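PDB 3PVZ: UDP-N-acetylglucosamine 4,6-dehydratase from Vibrio fischeri, which binds NAD and probably acts as a lyase that removes water from UDP-N-acetylglucosamine, as expected of a nucleotide-sugar 4,6-dehydratase. Local coordinates for residues F185-S190 and I343-L348; A50-I55 and V74-D79. All coordinates share one frame; numbering follows the deposited sequence.

Interaction 1: residues F185-S190 and I343-L348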
# COMPACT_ATOMS: atom_id res chain seq x y z
N PHE A 185 22.13 -6.92 9.15
CA PHE A 185 22.61 -6.16 8.00
C PHE A 185 22.90 -4.73 8.39
O PHE A 185 23.84 -4.14 7.89
CB PHE A 185 21.62 -6.20 6.81
CG PHE A 185 21.68 -7.48 6.01
CD1 PHE A 185 22.56 -7.61 4.96
CD2 PHE A 185 20.93 -8.58 6.39
CE1 PHE A 185 22.65 -8.80 4.24
CE2 PHE A 185 21.01 -9.78 5.71
CZ PHE A 185 21.86 -9.90 4.61
N LEU A 186 22.04 -4.17 9.24
CA LEU A 186 22.18 -2.82 9.77
C LEU A 186 23.49 -2.70 10.60
O LEU A 186 24.17 -1.73 10.55
CB LEU A 186 21.04 -2.52 10.72
CG LEU A 186 19.89 -1.59 10.39
CD1 LEU A 186 19.23 -1.97 9.09
CD2 LEU A 186 18.89 -1.56 11.58
N MSE A 187 23.78 -3.71 11.40
CA MSE A 187 24.97 -3.67 12.20
C MSE A 187 26.19 -3.62 11.29
O MSE A 187 27.12 -2.92 11.60
CB MSE A 187 25.06 -4.84 13.20
CG MSE A 187 24.13 -4.77 14.41
SE MSE A 187 23.95 -3.04 15.37
CE MSE A 187 22.32 -2.35 14.47
N ARG A 188 26.19 -4.34 10.16
CA ARG A 188 27.34 -4.30 9.26
C ARG A 188 27.48 -2.92 8.67
O ARG A 188 28.59 -2.39 8.61
CB ARG A 188 27.23 -5.30 8.12
CG ARG A 188 28.34 -5.17 7.11
CD ARG A 188 28.47 -6.42 6.21
NE ARG A 188 27.36 -6.51 5.27
CZ ARG A 188 27.22 -7.48 4.37
NH1 ARG A 188 26.18 -7.48 3.57
NH2 ARG A 188 28.13 -8.46 4.29
N LYS A 189 26.36 -2.36 8.22
CA LYS A 189 26.36 -1.00 7.63
C LYS A 189 26.72 0.12 8.60
O LYS A 189 27.19 1.17 8.18
CB LYS A 189 25.00 -0.68 7.02
CG LYS A 189 24.75 -1.39 5.67
CD LYS A 189 25.87 -1.04 4.66
CE LYS A 189 25.58 -1.52 3.25
NZ LYS A 189 25.41 -2.97 3.16
N SER A 190 26.46 -0.11 9.88
CA SER A 190 26.80 0.86 10.90
C SER A 190 28.30 0.98 11.16
O SER A 190 28.70 1.90 11.83
CB SER A 190 26.11 0.53 12.21
OG SER A 190 26.63 -0.61 12.79
N ILE A 343 18.56 2.57 24.13
CA ILE A 343 19.32 1.34 24.20
C ILE A 343 20.53 1.54 23.33
O ILE A 343 20.44 2.02 22.19
CB ILE A 343 18.57 0.11 23.67
CG1 ILE A 343 17.26 -0.11 24.44
CG2 ILE A 343 19.45 -1.18 23.78
CD1 ILE A 343 16.39 -1.17 23.81
N LYS A 344 21.66 1.23 23.91
CA LYS A 344 22.91 1.25 23.21
C LYS A 344 23.02 -0.10 22.55
O LYS A 344 23.48 -1.03 23.18
CB LYS A 344 24.04 1.42 24.23
CG LYS A 344 23.94 2.75 24.99
CD LYS A 344 24.52 3.80 24.13
CE LYS A 344 23.86 5.09 24.27
NZ LYS A 344 24.48 6.00 23.24
N ASN A 345 22.57 -0.24 21.31
CA ASN A 345 22.55 -1.59 20.69
C ASN A 345 23.97 -2.13 20.57
O ASN A 345 24.87 -1.42 20.15
CB ASN A 345 21.89 -1.56 19.31
CG ASN A 345 21.46 -2.94 18.82
OD1 ASN A 345 21.66 -3.95 19.49
ND2 ASN A 345 20.81 -2.98 17.66
N ASP A 346 24.18 -3.36 20.98
CA ASP A 346 25.42 -4.07 20.68
C ASP A 346 25.18 -5.45 20.03
O ASP A 346 26.03 -6.31 20.17
CB ASP A 346 26.29 -4.18 21.94
CG ASP A 346 25.56 -4.82 23.09
OD1 ASP A 346 24.32 -4.98 23.00
OD2 ASP A 346 26.20 -5.16 24.10
N SER A 347 24.07 -5.64 19.31
CA SER A 347 23.85 -6.84 18.46
C SER A 347 25.03 -7.03 17.54
O SER A 347 25.59 -6.04 17.09
CB SER A 347 22.63 -6.67 17.52
OG SER A 347 21.54 -6.02 18.12
N LEU A 348 25.35 -8.28 17.21
CA LEU A 348 26.48 -8.67 16.34
C LEU A 348 26.01 -9.17 14.97
O LEU A 348 24.87 -9.58 14.82
CB LEU A 348 27.30 -9.80 16.98
CG LEU A 348 27.62 -9.67 18.47
CD1 LEU A 348 28.31 -10.91 19.07
CD2 LEU A 348 28.45 -8.41 18.67
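An Asx turn just past the end of strand 340-344 receives the selenomethionine side chain of Met187, from the last turns of helix 174-189. The turn is closed by Ser347 N, which donates to Asn345 OD1 at 2.9 Å. The N-H points nearly straight at the oxygen, yet the donor sits above the amide's carbonyl plane, 55° out of it. Met187 reaches this turn with its CB directed at the loop and its chain bent at chi2 and chi3, which brings SE and CE to the ND2 end of the Asn345 amide, the two side chains passing at a slant. Met187 CE lies 3.6 Å from Asn345 ND2, and SE 3.9 Å from the same nitrogen. Met187 CG packs 3.3 Å from the backbone Ser347 O and 3.9 Å from Ser347 CB, so the methylene and the selenium end span the turn. The amide nitrogen has a polar partner too: Asn345 ND2 hydrogen-bonds to Glu183 OE2, one helical turn before Met187. Ser347 OG lies between Glu183 OE2 and Asn345 OD1, its proton not assigned to either. Near the end of the helix, Ser190 OG donates to Met187 O at 2.6 Å. One apolar side chain and one carboxylate of the helix thus meet the Asx turn that follows the antiparallel strand beside 255-259, next to edge strand 332-333 of a Rossmann-type sheet, among the strands added after its parallel core.

Interaction 2: residues A50-I55 and V74-D79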
# COMPACT_ATOMS: atom_id res chain seq x y z
N ALA A 50 3.87 10.85 9.70
CA ALA A 50 3.97 11.62 10.94
C ALA A 50 5.33 12.26 11.01
O ALA A 50 5.43 13.42 11.40
CB ALA A 50 3.70 10.77 12.18
N VAL A 51 6.37 11.51 10.64
CA VAL A 51 7.71 12.06 10.79
C VAL A 51 7.94 13.11 9.66
O VAL A 51 8.66 14.10 9.85
CB VAL A 51 8.76 10.99 10.78
CG1 VAL A 51 8.86 10.36 9.37
CG2 VAL A 51 10.11 11.62 11.25
N THR A 52 7.27 12.92 8.52
CA THR A 52 7.37 13.87 7.40
C THR A 52 6.79 15.23 7.80
O THR A 52 7.37 16.28 7.55
CB THR A 52 6.63 13.34 6.13
OG1 THR A 52 7.22 12.11 5.67
CG2 THR A 52 6.72 14.37 4.97
N LYS A 53 5.67 15.18 8.51
CA LYS A 53 5.06 16.39 9.06
C LYS A 53 5.99 16.99 10.12
O LYS A 53 6.26 18.17 10.07
CB LYS A 53 3.72 16.09 9.62
CG LYS A 53 2.77 15.66 8.52
CD LYS A 53 1.35 15.81 8.90
CE LYS A 53 0.93 14.78 9.88
NZ LYS A 53 -0.54 14.93 10.18
N GLU A 54 6.52 16.19 11.03
CA GLU A 54 7.46 16.76 11.98
C GLU A 54 8.61 17.49 11.33
O GLU A 54 9.07 18.48 11.85
CB GLU A 54 8.00 15.72 12.97
CG GLU A 54 6.98 15.20 13.91
CD GLU A 54 6.38 16.28 14.78
OE1 GLU A 54 7.16 16.90 15.52
OE2 GLU A 54 5.15 16.47 14.77
N ILE A 55 9.06 17.03 10.19
CA ILE A 55 10.15 17.67 9.48
C ILE A 55 9.61 18.93 8.79
O ILE A 55 10.14 20.04 8.95
CB ILE A 55 10.83 16.69 8.45
CG1 ILE A 55 11.40 15.48 9.17
CG2 ILE A 55 11.87 17.44 7.57
CD1 ILE A 55 12.10 14.38 8.22
N VAL A 74 -1.24 11.58 -1.86
CA VAL A 74 -2.15 12.69 -2.07
C VAL A 74 -2.73 13.14 -0.74
O VAL A 74 -2.78 14.35 -0.45
CB VAL A 74 -3.30 12.34 -3.11
CG1 VAL A 74 -4.36 13.43 -3.11
CG2 VAL A 74 -2.75 12.16 -4.49
N GLU A 75 -3.12 12.20 0.10
CA GLU A 75 -3.57 12.56 1.43
C GLU A 75 -2.49 13.28 2.30
O GLU A 75 -2.79 14.26 3.02
CB GLU A 75 -4.10 11.28 2.12
CG GLU A 75 -4.43 11.43 3.56
CD GLU A 75 -5.52 12.48 3.82
OE1 GLU A 75 -6.16 12.95 2.85
OE2 GLU A 75 -5.71 12.82 5.02
N LEU A 76 -1.24 12.84 2.22
CA LEU A 76 -0.18 13.46 2.99
C LEU A 76 0.00 14.91 2.57
O LEU A 76 0.15 15.81 3.41
CB LEU A 76 1.15 12.69 2.73
CG LEU A 76 2.40 13.38 3.27
CD1 LEU A 76 2.26 13.61 4.76
CD2 LEU A 76 3.72 12.59 2.95
N VAL A 77 0.06 15.13 1.27
CA VAL A 77 0.19 16.51 0.77
C VAL A 77 -1.04 17.39 1.16
O VAL A 77 -0.85 18.49 1.65
CB VAL A 77 0.37 16.53 -0.73
CG1 VAL A 77 0.63 17.95 -1.23
CG2 VAL A 77 1.51 15.61 -1.14
N ARG A 78 -2.27 16.90 1.00
CA ARG A 78 -3.45 17.69 1.40
C ARG A 78 -3.42 18.05 2.89
O ARG A 78 -3.64 19.17 3.25
CB ARG A 78 -4.74 16.98 1.00
CG ARG A 78 -4.89 16.93 -0.54
CD ARG A 78 -6.27 16.42 -1.06
NE ARG A 78 -6.20 16.11 -2.50
CZ ARG A 78 -6.15 17.00 -3.49
NH1 ARG A 78 -6.21 18.32 -3.26
NH2 ARG A 78 -6.07 16.58 -4.75
N ASP A 79 -3.12 17.10 3.74
CA ASP A 79 -2.92 17.34 5.15
C ASP A 79 -1.81 18.40 5.43
O ASP A 79 -1.94 19.30 6.27
CB ASP A 79 -2.52 15.99 5.76
CG ASP A 79 -2.60 15.95 7.25
OD1 ASP A 79 -2.97 16.98 7.88
OD2 ASP A 79 -2.30 14.87 7.80
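Leu76 of helix 70-83 meets Thr52 and Lys53 of helix 46-56, and Asp79, one turn later, meets Lys53 alone. The two helix segments run broadly parallel, their axes 11.0 Å apart and crossing at -32°, so the contact is made by side chains alone. Leu76 contributes its two methyls: CD2 touches Thr52 CG2 at 4.0 Å, and CD1 lies 4.3 Å from Lys53 CG. CG of Leu76 stands anti to the backbone N (chi1 169°), which brings the branched end nearer the other helix than its CB direction suggests. Thr52 presents only its methyl here; its OG1 is bonded to Gly48 O within its own helix. At Asp79 the contact turns polar. Lys53 NZ forms a salt bridge with Asp79 OD2 at 3.0 Å, coming from above the carboxylate plane, and the bend at chi3 of Lys53 swings the ammonium toward it. The other carboxylate oxygen, Asp79 OD1, is bonded to Gln222 NE2 of the second subunit, so the aspartate links this helix pair to the dimer interface. Thr52 and Leu76 also pack on strand 62-66, making this the neighbouring-helix packing over one face of a Rossmann fold, in its NAD-binding half.

Interactions 1 and 2, their centres about 30 Å apart, share no helix or strand, though strand 340-344 of interaction 1 belongs to the nine-stranded sheet that the helices of interaction 2 pack against. Interaction 2 is buried between two helices, the side chain of Leu76 about 9 Å from a bound NAD. Interaction 1 is partly buried, pairing a helix end with the loop after a strand. Interaction 2 combines methyl contacts with a salt bridge from a partly exposed lysine to a buried aspartate, whereas interaction 1 relies on van der Waals contact, with no hydrogen bond assigned across it; its polar bonds are those within the Asx turn and the one from Asn345 to Glu183 of helix 174-189.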